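PDB 2RGQ: domain of Unknown Function with a Cystatin-Like Fold from Nostoc punctiforme, which is of unknown function but carries a SnoaL-like domain of the NTF2 clan, a cystatin-like fold in which a curved sheet wraps around helices. Local coordinates for residues B[39-45]-B[121-127]; B[16-20]-B[31-35]; B[68-74]-B[90-96]; B[8-12]-B[113-118]. One frame throughout, in Å; residues are numbered along the deposited sequence.

Interaction 1. Residues B[39-45]-B[121-127]; sequences GALQGFW and ILRQIEV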
loop_
_atom_site.group_PDB
_atom_site.type_symbol
_atom_site.label_atom_id
_atom_site.label_comp_id
_atom_site.label_asym_id
_atom_site.label_seq_id
_atom_site.Cartn_x
_atom_site.Cartn_y
_atom_site.Cartn_z
ATOM N N GLY B 39 20.165 4.592 15.468
ATOM C CA GLY B 39 19.473 4.818 14.224
ATOM C C GLY B 39 19.283 6.290 13.941
ATOM O O GLY B 39 19.301 7.084 14.865
ATOM N N ALA B 40 19.050 6.629 12.668
ATOM C CA ALA B 40 18.943 8.017 12.264
ATOM C C ALA B 40 17.814 8.242 11.274
ATOM O O ALA B 40 17.434 7.315 10.548
ATOM C CB ALA B 40 20.249 8.510 11.655
ATOM N N LEU B 41 17.266 9.454 11.320
ATOM C CA LEU B 41 16.239 9.956 10.375
ATOM C C LEU B 41 16.786 11.224 9.745
ATOM O O LEU B 41 17.146 12.181 10.486
ATOM C CB LEU B 41 14.933 10.300 11.074
ATOM C CG LEU B 41 13.804 10.886 10.184
ATOM C CD1 LEU B 41 13.442 10.005 9.018
ATOM C CD2 LEU B 41 12.543 11.191 11.008
ATOM N N GLN B 42 16.847 11.243 8.402
ATOM C CA GLN B 42 17.294 12.407 7.642
ATOM C C GLN B 42 16.250 12.842 6.637
ATOM O O GLN B 42 15.723 12.021 5.921
ATOM C CB GLN B 42 18.566 12.093 6.863
ATOM C CG GLN B 42 19.193 13.287 6.158
ATOM C CD GLN B 42 20.547 12.962 5.582
ATOM O OE1 GLN B 42 20.857 11.791 5.278
ATOM N NE2 GLN B 42 21.382 13.993 5.454
ATOM N N GLY B 43 16.045 14.154 6.542
ATOM C CA GLY B 43 15.209 14.780 5.514
ATOM C C GLY B 43 15.800 16.167 5.228
ATOM O O GLY B 43 16.860 16.507 5.745
ATOM N N PHE B 44 15.124 16.981 4.423
ATOM C CA PHE B 44 15.614 18.324 4.107
ATOM C C PHE B 44 15.840 19.158 5.369
ATOM O O PHE B 44 16.673 20.032 5.361
ATOM C CB PHE B 44 14.663 19.080 3.128
ATOM C CG PHE B 44 13.318 19.436 3.722
ATOM C CD1 PHE B 44 13.152 20.621 4.461
ATOM C CD2 PHE B 44 12.229 18.619 3.537
ATOM C CE1 PHE B 44 11.923 20.937 5.025
ATOM C CE2 PHE B 44 10.997 18.919 4.083
ATOM C CZ PHE B 44 10.846 20.091 4.845
ATOM N N TRP B 45 15.033 18.898 6.405
ATOM C CA TRP B 45 15.070 19.604 7.710
ATOM C C TRP B 45 16.321 19.336 8.594
ATOM O O TRP B 45 16.598 20.100 9.541
ATOM C CB TRP B 45 13.781 19.302 8.504
ATOM C CG TRP B 45 13.617 17.873 8.782
ATOM C CD1 TRP B 45 14.257 17.136 9.748
ATOM C CD2 TRP B 45 12.865 16.951 8.004
ATOM N NE1 TRP B 45 13.915 15.829 9.622
ATOM C CE2 TRP B 45 13.066 15.678 8.559
ATOM C CE3 TRP B 45 12.059 17.079 6.864
ATOM C CZ2 TRP B 45 12.447 14.535 8.041
ATOM C CZ3 TRP B 45 11.439 15.960 6.353
ATOM C CH2 TRP B 45 11.642 14.697 6.927
ATOM N N ILE B 121 18.235 1.635 10.619
ATOM C CA ILE B 121 19.557 2.245 10.848
ATOM C C ILE B 121 19.575 3.671 10.301
ATOM O O ILE B 121 20.131 4.597 10.914
ATOM C CB ILE B 121 20.702 1.446 10.163
ATOM C CG1 ILE B 121 20.762 0.014 10.747
ATOM C CG2 ILE B 121 22.063 2.225 10.254
ATOM C CD1 ILE B 121 21.017 -0.061 12.269
ATOM N N LEU B 122 19.040 3.833 9.097
ATOM C CA LEU B 122 18.974 5.125 8.478
ATOM C C LEU B 122 17.787 5.214 7.590
ATOM O O LEU B 122 17.668 4.459 6.628
ATOM C CB LEU B 122 20.221 5.416 7.638
ATOM C CG LEU B 122 20.226 6.735 6.857
ATOM C CD1 LEU B 122 20.049 7.936 7.779
ATOM C CD2 LEU B 122 21.522 6.849 6.125
ATOM N N ARG B 123 16.904 6.153 7.895
ATOM C CA ARG B 123 15.763 6.456 7.034
ATOM C C ARG B 123 15.994 7.838 6.447
ATOM O O ARG B 123 16.174 8.812 7.194
ATOM C CB ARG B 123 14.446 6.354 7.808
ATOM C CG ARG B 123 13.294 6.992 7.039
ATOM C CD ARG B 123 11.961 6.693 7.622
ATOM N NE ARG B 123 11.482 5.440 7.045
ATOM C CZ ARG B 123 10.211 5.167 6.775
ATOM N NH1 ARG B 123 9.220 5.993 7.063
ATOM N NH2 ARG B 123 9.923 4.022 6.195
ATOM N N GLN B 124 16.009 7.911 5.106
ATOM C CA GLN B 124 16.183 9.148 4.347
ATOM C C GLN B 124 14.907 9.418 3.575
ATOM O O GLN B 124 14.485 8.589 2.756
ATOM C CB GLN B 124 17.363 9.048 3.388
ATOM C CG GLN B 124 18.700 9.080 4.136
ATOM C CD GLN B 124 19.868 8.834 3.232
ATOM O OE1 GLN B 124 19.915 7.800 2.598
ATOM N NE2 GLN B 124 20.852 9.713 3.242
ATOM N N ILE B 125 14.269 10.534 3.893
ATOM C CA ILE B 125 13.021 10.974 3.267
ATOM C C ILE B 125 13.351 12.112 2.299
ATOM O O ILE B 125 13.934 13.119 2.706
ATOM C CB ILE B 125 11.994 11.428 4.332
ATOM C CG1 ILE B 125 11.739 10.300 5.345
ATOM C CG2 ILE B 125 10.696 11.866 3.641
ATOM C CD1 ILE B 125 10.743 10.556 6.406
ATOM N N GLU B 126 12.984 11.940 1.027
ATOM C CA GLU B 126 13.245 12.900 -0.040
ATOM C C GLU B 126 11.887 13.437 -0.418
ATOM O O GLU B 126 11.172 12.825 -1.207
ATOM C CB GLU B 126 13.959 12.198 -1.203
ATOM C CG GLU B 126 15.294 11.599 -0.765
ATOM C CD GLU B 126 16.112 10.963 -1.897
ATOM O OE1 GLU B 126 15.589 10.776 -3.029
ATOM O OE2 GLU B 126 17.306 10.636 -1.643
ATOM N N VAL B 127 11.527 14.558 0.212
ATOM C CA VAL B 127 10.216 15.166 0.053
ATOM C C VAL B 127 9.996 15.773 -1.333
ATOM O O VAL B 127 10.890 16.502 -1.858
ATOM C CB VAL B 127 9.995 16.234 1.192
ATOM C CG1 VAL B 127 8.753 17.071 0.940
ATOM C CG2 VAL B 127 9.932 15.538 2.565
HETATM O O HOH W 1 13.579 15.657 2.205
#

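Interaction 2. Residues B[16-20]-B[31-35]; sequences AARFE and YLATF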
loop_
_atom_site.group_PDB
_atom_site.type_symbol
_atom_site.label_atom_id
_atom_site.label_comp_id
_atom_site.label_asym_id
_atom_site.label_seq_id
_atom_site.Cartn_x
_atom_site.Cartn_y
_atom_site.Cartn_z
ATOM N N ALA B 16 8.235 0.488 8.446
ATOM C CA ALA B 16 7.638 1.681 7.816
ATOM C C ALA B 16 6.217 1.920 8.352
ATOM O O ALA B 16 5.885 3.026 8.758
ATOM C CB ALA B 16 7.610 1.535 6.326
ATOM N N ALA B 17 5.405 0.867 8.365
ATOM C CA ALA B 17 4.032 0.934 8.865
ATOM C C ALA B 17 3.989 1.357 10.329
ATOM O O ALA B 17 3.239 2.281 10.685
ATOM C CB ALA B 17 3.286 -0.413 8.632
ATOM N N ARG B 18 4.896 0.821 11.153
ATOM C CA ARG B 18 4.999 1.209 12.577
ATOM C C ARG B 18 5.448 2.673 12.770
ATOM O O ARG B 18 4.838 3.395 13.562
ATOM C CB ARG B 18 5.932 0.248 13.323
ATOM C CG ARG B 18 5.323 -1.113 13.556
ATOM C CD ARG B 18 6.416 -2.114 13.927
ATOM N NE ARG B 18 7.105 -1.757 15.170
ATOM C CZ ARG B 18 8.361 -2.111 15.482
ATOM N NH1 ARG B 18 9.103 -2.809 14.650
ATOM N NH2 ARG B 18 8.878 -1.760 16.649
ATOM N N PHE B 19 6.468 3.107 12.018
ATOM C CA PHE B 19 6.934 4.495 11.996
ATOM C C PHE B 19 5.789 5.438 11.688
ATOM O O PHE B 19 5.554 6.414 12.436
ATOM C CB PHE B 19 8.042 4.635 10.918
ATOM C CG PHE B 19 8.633 6.019 10.767
ATOM C CD1 PHE B 19 7.953 7.014 10.078
ATOM C CD2 PHE B 19 9.934 6.285 11.140
ATOM C CE1 PHE B 19 8.485 8.273 9.876
ATOM C CE2 PHE B 19 10.485 7.595 10.913
ATOM C CZ PHE B 19 9.780 8.543 10.285
ATOM N N GLU B 20 5.100 5.166 10.584
ATOM C CA GLU B 20 4.030 6.062 10.128
ATOM C C GLU B 20 2.821 6.112 11.069
ATOM O O GLU B 20 2.332 7.192 11.418
ATOM C CB GLU B 20 3.589 5.736 8.690
ATOM C CG GLU B 20 4.692 5.905 7.590
ATOM C CD GLU B 20 5.479 7.209 7.661
ATOM O OE1 GLU B 20 5.050 8.206 8.306
ATOM O OE2 GLU B 20 6.584 7.263 7.046
ATOM N N TYR B 31 7.140 4.736 18.047
ATOM C CA TYR B 31 7.966 5.342 17.024
ATOM C C TYR B 31 9.445 5.005 17.257
ATOM O O TYR B 31 10.136 4.478 16.336
ATOM C CB TYR B 31 7.765 6.854 17.008
ATOM C CG TYR B 31 8.687 7.635 16.074
ATOM C CD1 TYR B 31 8.358 7.825 14.729
ATOM C CD2 TYR B 31 9.859 8.241 16.564
ATOM C CE1 TYR B 31 9.146 8.587 13.888
ATOM C CE2 TYR B 31 10.679 8.987 15.735
ATOM C CZ TYR B 31 10.317 9.170 14.376
ATOM O OH TYR B 31 11.077 9.914 13.489
ATOM N N LEU B 32 9.903 5.246 18.477
ATOM C CA LEU B 32 11.315 5.044 18.817
ATOM C C LEU B 32 11.756 3.596 18.706
ATOM O O LEU B 32 12.871 3.336 18.325
ATOM C CB LEU B 32 11.631 5.613 20.215
ATOM C CG LEU B 32 11.623 7.137 20.319
ATOM C CD1 LEU B 32 11.664 7.548 21.844
ATOM C CD2 LEU B 32 12.739 7.818 19.443
ATOM N N ALA B 33 10.836 2.674 18.982
ATOM C CA ALA B 33 11.083 1.221 18.899
ATOM C C ALA B 33 11.492 0.715 17.514
ATOM O O ALA B 33 12.080 -0.380 17.374
ATOM C CB ALA B 33 9.824 0.508 19.334
ATOM N N THR B 34 11.079 1.449 16.477
ATOM C CA THR B 34 11.434 1.104 15.084
ATOM C C THR B 34 12.907 1.383 14.758
ATOM O O THR B 34 13.425 0.822 13.801
ATOM C CB THR B 34 10.550 1.861 14.041
ATOM O OG1 THR B 34 10.905 3.253 13.992
ATOM C CG2 THR B 34 9.057 1.660 14.345
ATOM N N PHE B 35 13.579 2.205 15.556
ATOM C CA PHE B 35 14.956 2.569 15.322
ATOM C C PHE B 35 15.935 1.784 16.166
ATOM O O PHE B 35 15.688 1.508 17.349
ATOM C CB PHE B 35 15.215 4.053 15.626
ATOM C CG PHE B 35 14.673 4.986 14.597
ATOM C CD1 PHE B 35 15.439 5.343 13.501
ATOM C CD2 PHE B 35 13.383 5.511 14.728
ATOM C CE1 PHE B 35 14.940 6.186 12.548
ATOM C CE2 PHE B 35 12.869 6.352 13.749
ATOM C CZ PHE B 35 13.661 6.691 12.666
HETATM O O HOH W 2 11.989 -2.524 15.577
#

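Interaction 3. Residues B[68-74]-B[90-96]; sequences GKRHCSS and YLTVVNR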
loop_
_atom_site.group_PDB
_atom_site.type_symbol
_atom_site.label_atom_id
_atom_site.label_comp_id
_atom_site.label_asym_id
_atom_site.label_seq_id
_atom_site.Cartn_x
_atom_site.Cartn_y
_atom_site.Cartn_z
ATOM N N GLY B 68 -1.818 15.628 12.418
ATOM C CA GLY B 68 -3.149 15.644 11.835
ATOM C C GLY B 68 -3.289 15.038 10.463
ATOM O O GLY B 68 -4.230 15.415 9.712
ATOM N N LYS B 69 -2.443 14.023 10.180
ATOM C CA LYS B 69 -2.372 13.393 8.892
ATOM C C LYS B 69 -2.517 11.875 8.946
ATOM O O LYS B 69 -2.647 11.276 10.011
ATOM C CB LYS B 69 -0.982 13.636 8.261
ATOM C CG LYS B 69 -0.405 15.083 8.273
ATOM C CD LYS B 69 -1.348 16.144 7.665
ATOM C CE LYS B 69 -0.659 17.484 7.418
ATOM N NZ LYS B 69 -1.655 18.546 7.090
ATOM N N ARG B 70 -2.548 11.303 7.752
ATOM C CA ARG B 70 -2.340 9.886 7.540
ATOM C C ARG B 70 -1.142 9.820 6.605
ATOM O O ARG B 70 -1.180 10.371 5.516
ATOM C CB ARG B 70 -3.534 9.174 6.919
ATOM C CG ARG B 70 -4.773 8.985 7.820
ATOM C CD ARG B 70 -4.454 8.175 9.057
ATOM N NE ARG B 70 -5.585 8.129 9.967
ATOM C CZ ARG B 70 -5.503 7.824 11.262
ATOM N NH1 ARG B 70 -4.354 7.458 11.845
ATOM N NH2 ARG B 70 -6.613 7.845 11.979
ATOM N N HIS B 71 -0.056 9.258 7.105
ATOM C CA HIS B 71 1.154 8.937 6.349
ATOM C C HIS B 71 1.080 7.479 5.881
ATOM O O HIS B 71 1.020 6.575 6.697
ATOM C CB HIS B 71 2.373 9.102 7.248
ATOM C CG HIS B 71 2.701 10.519 7.588
ATOM N ND1 HIS B 71 2.033 11.219 8.564
ATOM C CD2 HIS B 71 3.647 11.366 7.103
ATOM C CE1 HIS B 71 2.547 12.431 8.660
ATOM N NE2 HIS B 71 3.538 12.542 7.799
ATOM N N CYS B 72 1.082 7.248 4.566
ATOM C CA CYS B 72 0.924 5.903 3.989
ATOM C C CYS B 72 2.145 5.493 3.206
ATOM O O CYS B 72 2.672 6.287 2.437
ATOM C CB CYS B 72 -0.267 5.845 3.033
ATOM S SG CYS B 72 -1.801 6.442 3.686
ATOM N N SER B 73 2.555 4.237 3.428
ATOM C CA SER B 73 3.684 3.615 2.758
ATOM C C SER B 73 3.186 2.747 1.598
ATOM O O SER B 73 2.191 2.024 1.751
ATOM C CB SER B 73 4.474 2.760 3.764
ATOM O OG SER B 73 5.580 2.113 3.166
ATOM N N SER B 74 3.888 2.783 0.450
ATOM C CA SER B 74 3.543 1.971 -0.726
ATOM C C SER B 74 4.774 1.674 -1.571
ATOM O O SER B 74 5.807 2.274 -1.339
ATOM C CB SER B 74 2.502 2.641 -1.605
ATOM O OG SER B 74 2.977 3.826 -2.222
ATOM N N TYR B 90 7.479 4.575 -1.255
ATOM C CA TYR B 90 6.861 5.861 -1.346
ATOM C C TYR B 90 6.129 6.186 -0.083
ATOM O O TYR B 90 5.626 5.300 0.557
ATOM C CB TYR B 90 5.830 5.895 -2.462
ATOM C CG TYR B 90 6.367 5.971 -3.868
ATOM C CD1 TYR B 90 7.714 6.216 -4.147
ATOM C CD2 TYR B 90 5.482 5.896 -4.927
ATOM C CE1 TYR B 90 8.149 6.387 -5.445
ATOM C CE2 TYR B 90 5.911 6.073 -6.227
ATOM C CZ TYR B 90 7.244 6.292 -6.477
ATOM O OH TYR B 90 7.704 6.458 -7.744
ATOM N N LEU B 91 6.026 7.489 0.174
ATOM C CA LEU B 91 5.278 8.044 1.276
ATOM C C LEU B 91 4.313 9.021 0.656
ATOM O O LEU B 91 4.718 9.863 -0.171
ATOM C CB LEU B 91 6.182 8.760 2.269
ATOM C CG LEU B 91 5.546 9.455 3.485
ATOM C CD1 LEU B 91 4.781 8.457 4.304
ATOM C CD2 LEU B 91 6.631 10.173 4.316
ATOM N N THR B 92 3.023 8.842 0.940
ATOM C CA THR B 92 2.007 9.820 0.555
ATOM C C THR B 92 1.286 10.267 1.825
ATOM O O THR B 92 1.022 9.446 2.713
ATOM C CB THR B 92 1.039 9.268 -0.500
ATOM O OG1 THR B 92 0.550 7.987 -0.067
ATOM C CG2 THR B 92 1.789 9.108 -1.844
ATOM N N VAL B 93 0.978 11.561 1.934
ATOM C CA VAL B 93 0.415 12.129 3.133
ATOM C C VAL B 93 -0.888 12.844 2.773
ATOM O O VAL B 93 -0.946 13.618 1.801
ATOM C CB VAL B 93 1.424 13.104 3.805
ATOM C CG1 VAL B 93 0.929 13.540 5.222
ATOM C CG2 VAL B 93 2.848 12.497 3.875
ATOM N N VAL B 94 -1.919 12.613 3.573
ATOM C CA VAL B 94 -3.219 13.236 3.402
ATOM C C VAL B 94 -3.678 13.764 4.752
ATOM O O VAL B 94 -3.177 13.317 5.791
ATOM C CB VAL B 94 -4.286 12.254 2.812
ATOM C CG1 VAL B 94 -3.763 11.662 1.513
ATOM C CG2 VAL B 94 -4.679 11.162 3.786
ATOM N N ASN B 95 -4.610 14.710 4.716
ATOM C CA ASN B 95 -5.140 15.290 5.924
ATOM C C ASN B 95 -6.236 14.448 6.516
ATOM O O ASN B 95 -7.025 13.930 5.800
ATOM C CB ASN B 95 -5.688 16.673 5.632
ATOM C CG ASN B 95 -4.613 17.634 5.222
ATOM O OD1 ASN B 95 -3.428 17.373 5.470
ATOM N ND2 ASN B 95 -5.002 18.769 4.630
ATOM N N ARG B 96 -6.289 14.364 7.830
ATOM C CA ARG B 96 -7.392 13.690 8.515
ATOM C C ARG B 96 -8.628 14.550 8.697
ATOM O O ARG B 96 -9.720 14.028 8.803
ATOM C CB ARG B 96 -6.976 13.304 9.924
ATOM C CG ARG B 96 -5.866 12.312 9.986
ATOM C CD ARG B 96 -5.806 11.567 11.327
ATOM N NE ARG B 96 -5.509 12.400 12.493
ATOM C CZ ARG B 96 -4.344 12.477 13.157
ATOM N NH1 ARG B 96 -3.225 11.892 12.749
ATOM N NH2 ARG B 96 -4.292 13.259 14.238
HETATM O O HOH W 3 -1.196 13.737 14.670
HETATM O O HOH W 4 2.296 5.677 -0.409
HETATM O O HOH W 5 7.333 4.644 2.855
#

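Interaction 4. Residues B[8-12]-B[113-118]; sequences DKLEI and KINGKW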
loop_
_atom_site.group_PDB
_atom_site.type_symbol
_atom_site.label_atom_id
_atom_site.label_comp_id
_atom_site.label_asym_id
_atom_site.label_seq_id
_atom_site.Cartn_x
_atom_site.Cartn_y
_atom_site.Cartn_z
ATOM N N ASP B 8 11.251 -11.953 6.932
ATOM C CA ASP B 8 12.125 -10.770 7.069
ATOM C C ASP B 8 11.568 -9.562 6.295
ATOM O O ASP B 8 11.507 -8.455 6.829
ATOM C CB ASP B 8 13.577 -10.990 6.569
ATOM C CG ASP B 8 14.394 -11.973 7.421
ATOM O OD1 ASP B 8 14.245 -12.012 8.661
ATOM O OD2 ASP B 8 15.227 -12.720 6.820
ATOM N N LYS B 9 11.214 -9.762 5.035
ATOM C CA LYS B 9 10.632 -8.693 4.211
ATOM C C LYS B 9 9.380 -8.072 4.839
ATOM O O LYS B 9 9.236 -6.853 4.882
ATOM C CB LYS B 9 10.336 -9.221 2.797
ATOM C CG LYS B 9 11.649 -9.510 1.968
ATOM C CD LYS B 9 11.322 -9.578 0.470
ATOM C CE LYS B 9 12.572 -9.449 -0.396
ATOM N NZ LYS B 9 12.167 -9.234 -1.829
ATOM N N LEU B 10 8.471 -8.935 5.311
ATOM C CA LEU B 10 7.238 -8.468 5.963
ATOM C C LEU B 10 7.548 -7.650 7.218
ATOM O O LEU B 10 6.955 -6.575 7.426
ATOM C CB LEU B 10 6.303 -9.628 6.238
ATOM C CG LEU B 10 5.696 -10.338 5.055
ATOM C CD1 LEU B 10 5.116 -11.654 5.474
ATOM C CD2 LEU B 10 4.588 -9.480 4.397
ATOM N N GLU B 11 8.499 -8.115 8.020
ATOM C CA GLU B 11 8.968 -7.375 9.225
ATOM C C GLU B 11 9.589 -6.036 8.850
ATOM O O GLU B 11 9.365 -5.019 9.515
ATOM C CB GLU B 11 9.946 -8.210 10.076
ATOM C CG GLU B 11 10.101 -7.683 11.526
ATOM C CD GLU B 11 11.088 -8.462 12.385
ATOM O OE1 GLU B 11 11.172 -9.681 12.156
ATOM O OE2 GLU B 11 11.778 -7.858 13.269
ATOM N N ILE B 12 10.379 -6.006 7.785
ATOM C CA ILE B 12 10.990 -4.732 7.350
ATOM C C ILE B 12 9.905 -3.752 6.864
ATOM O O ILE B 12 9.968 -2.554 7.173
ATOM C CB ILE B 12 12.069 -4.982 6.264
ATOM C CG1 ILE B 12 13.271 -5.734 6.846
ATOM C CG2 ILE B 12 12.540 -3.715 5.590
ATOM C CD1 ILE B 12 14.118 -6.418 5.782
ATOM N N LYS B 113 19.270 -6.371 11.259
ATOM C CA LYS B 113 18.756 -7.328 12.245
ATOM C C LYS B 113 19.744 -7.300 13.405
ATOM O O LYS B 113 20.911 -7.626 13.231
ATOM C CB LYS B 113 18.632 -8.698 11.648
ATOM C CG LYS B 113 18.090 -9.731 12.578
ATOM C CD LYS B 113 17.879 -11.060 11.906
ATOM C CE LYS B 113 16.654 -11.061 11.020
ATOM N NZ LYS B 113 16.682 -12.265 10.088
ATOM N N ILE B 114 19.251 -6.890 14.576
ATOM C CA ILE B 114 20.015 -6.795 15.813
ATOM C C ILE B 114 19.291 -7.613 16.903
ATOM O O ILE B 114 18.114 -7.415 17.161
ATOM C CB ILE B 114 20.205 -5.311 16.268
ATOM C CG1 ILE B 114 20.634 -4.432 15.081
ATOM C CG2 ILE B 114 21.196 -5.238 17.436
ATOM C CD1 ILE B 114 20.833 -2.930 15.394
ATOM N N ASN B 115 20.015 -8.563 17.510
ATOM C CA ASN B 115 19.444 -9.464 18.504
ATOM C C ASN B 115 18.124 -10.087 18.020
ATOM O O ASN B 115 17.141 -10.187 18.771
ATOM C CB ASN B 115 19.261 -8.776 19.844
ATOM C CG ASN B 115 20.516 -8.077 20.337
ATOM O OD1 ASN B 115 21.645 -8.540 20.183
ATOM N ND2 ASN B 115 20.307 -6.961 20.958
ATOM N N GLY B 116 18.106 -10.458 16.748
ATOM C CA GLY B 116 16.996 -11.129 16.124
ATOM C C GLY B 116 15.811 -10.350 15.626
ATOM O O GLY B 116 14.832 -10.972 15.178
ATOM N N LYS B 117 15.887 -9.024 15.681
ATOM C CA LYS B 117 14.818 -8.145 15.261
ATOM C C LYS B 117 15.318 -7.108 14.298
ATOM O O LYS B 117 16.426 -6.590 14.496
ATOM C CB LYS B 117 14.289 -7.446 16.504
ATOM C CG LYS B 117 13.138 -6.501 16.288
ATOM C CD LYS B 117 12.423 -6.281 17.620
ATOM C CE LYS B 117 11.404 -5.149 17.532
ATOM N NZ LYS B 117 10.340 -5.384 16.540
ATOM N N TRP B 118 14.457 -6.709 13.342
ATOM C CA TRP B 118 14.840 -5.679 12.372
ATOM C C TRP B 118 14.578 -4.296 12.942
ATOM O O TRP B 118 13.559 -4.047 13.634
ATOM C CB TRP B 118 14.101 -5.801 11.043
ATOM C CG TRP B 118 14.476 -6.992 10.272
ATOM C CD1 TRP B 118 13.850 -8.181 10.278
ATOM C CD2 TRP B 118 15.573 -7.105 9.365
ATOM N NE1 TRP B 118 14.456 -9.041 9.392
ATOM C CE2 TRP B 118 15.536 -8.410 8.833
ATOM C CE3 TRP B 118 16.596 -6.247 8.974
ATOM C CZ2 TRP B 118 16.491 -8.882 7.904
ATOM C CZ3 TRP B 118 17.551 -6.694 8.035
ATOM C CH2 TRP B 118 17.494 -8.010 7.519
HETATM O O HOH W 6 11.168 -5.214 13.709
HETATM O O HOH W 7 13.253 -11.100 12.963
#

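Interaction 1. Residues B[39-45]-B[121-127]
A40, L41 and Q42 pair in parallel with L122, R123 and Q124. Four backbone hydrogen bonds join the strands. A40 N to I121 O is the bent one, at 139°, its donor above the carbonyl plane. The other three are straighter: R123 N to A40 O, Q42 N to R123 O and I125 N to Q42 O. On its other side strand 117-127 has a classic beta bulge, I121 and L122 both facing Q110 of strand 101-114.

Q124 NE2 gives to Q42 OE1 at 2.9 Å, with the two amides side by side and their planes 22° apart. Past G43 a water accepts from F44 N and V127 N and donates to I125 O.

Apolar contacts lie on both faces and at the strand ends. A40 CB meets L122 CD1 at 3.9 Å. L41 CD1 lies 3.6 Å from R123 CG and 3.8 Å from I125 CD1. V127 CG2 sits at the edge of the F44 ring, 3.9 Å from F44 CE2.

L41 packs on L54 and M61 of helix 51-66 and on F19 of helix 6-25. The R123 guanidinium bridges D109 of strand 101-114 and E20 of helix 6-25.

Interaction 2. Residues B[16-20]-B[31-35]
F19 and Y31 meet in the interior, ring to ring. The contact packs helix 6-25 against the short helix 28-32 and the turn after it. Y31 CE1 lies over one face of the F19 ring toward its rim, 3.4 Å from F19 CE2. The planes are 49° apart, so the pair is oblique. F35 CZ comes to the edge of the same F19 ring, 3.7 Å from CE2. With CG anti to the backbone N in both F19 and Y31 (chi1 180° and 174°), their side chains run side by side.

T34 and R18 form the other half. T34 CG2 touches R18 CB at 3.6 Å and lies over one face of the guanidinium. A water accepts from R18 NH1 at 3.0 Å and donates to A33 O.

The next shell fixes T34. Its OG1 donates to Y31 O at 2.8 Å, and T34 N bonds to the same oxygen. This sets the methyl toward helix 6-25. L32 to F35 form a type I turn that leads into strand 35-36.

F19 also makes a cation-pi contact with R123 of strand 117-127. F19, T34 and F35 pack on L120 of that strand, Y31 and F35 on L41 of strand 39-43. Helix 51-66 covers Y31 through F58 and M61.

Interaction 3. Residues B[68-74]-B[90-96]
R70, C72 and S74 form hydrogen-bonded antiparallel pairs with V94, T92 and Y90 in the beta hairpin of strands 69-80 and 84-95; the segment axes run at 162° and approach to 4.6 Å. R96 N continues the ladder to G68 O.

V93 CG1 sits over the centre of the H71 imidazole, 3.9 Å from the ring centroid, a CH-pi contact. L91 CD1 comes to the edge of the same ring. K69 NZ donates to N95 OD1 at 2.7 Å from above the carbonyl plane.

R96 folds back over the start of the first strand, its chain bent at chi3 (-64°). Its NH1 donates to K69 O at 2.9 Å, on a lone pair in the carbonyl plane. G68 CA lies 3.5 Å above its guanidinium. R96 CD in turn lies over one face of the R70 guanidinium, 3.7 Å from R70 NE.

R70 makes a salt bridge with D128 of the second subunit, and Y90 OH bonds to D24 of the third. On the other face, H71 ND1 bonds to D24 of the same chain, and H71 packs on E20 and L23 of helix 6-25. Strand 101-114 continues the sheet beside strand 84-95.

Interaction 4. Residues B[8-12]-B[113-118]
The beta hairpin of strands 101-114 and 117-127, closed by a type I' turn from I114 to K117, packs against the early part of helix 6-25. W118 carries most of the contact. Its indole NE1 donates to D8 OD1 at 3.1 Å, with the oxygen in the ring plane. K113 NZ reaches the same D8 OD1 at 2.8 Å in a salt bridge. Both donors meet that oxygen from the same face of the carboxylate. The NE1 bond helps to fix the rotation of the indole; the two donors would probably favour the charged form of D8.

Different side chains cover the two faces of the indole. I12 CD1 sits over the six-membered ring, 3.8 Å from its centroid and 5° off the normal, a CH-pi contact. K113 CE lies over the opposite face, toward the rim. The chain of K113 bends at chi3 (-75°), which carries NZ round to D8.

E11 binds the backbone of the hairpin. With CG anti to the backbone N and the chain extended, its OE2 accepts from W118 N at 2.9 Å, nearly straight (177° at the hydrogen). E11 CD lies at the edge of the indole, 3.5 Å from W118 CD1. One water links E11 OE2 to K117 NZ and W118 O, another E11 OE1 to G116 O.

K113 NZ also donates to Y82 O, in the loop between strands 69-80 and 84-95. I12 and W118 both pack on V111 of strand 101-114, I12 also on A85 and M87 of strand 84-95.

In the fold
Interaction 2 is the buried one, an aromatic cluster with water at its rim. Interactions 1 and 3 are backbone ladders in the same mixed sheet, parallel in 1 and antiparallel in 3. Interaction 4 lies farther from the chain centre and relies on carboxylates that bind a lysine, the indole N-H and a backbone N-H. Helix 6-25 supplies a segment to both 2 and 4, and strand 117-127 one to both 1 and 4. E20, from the helical segment of interaction 2, bridges to R123 of interaction 1 and packs on H71 and L91 of interaction 3. Interaction 3 also meets two other subunits, whereas the segments of interaction 1 touch no other chain of the assembly.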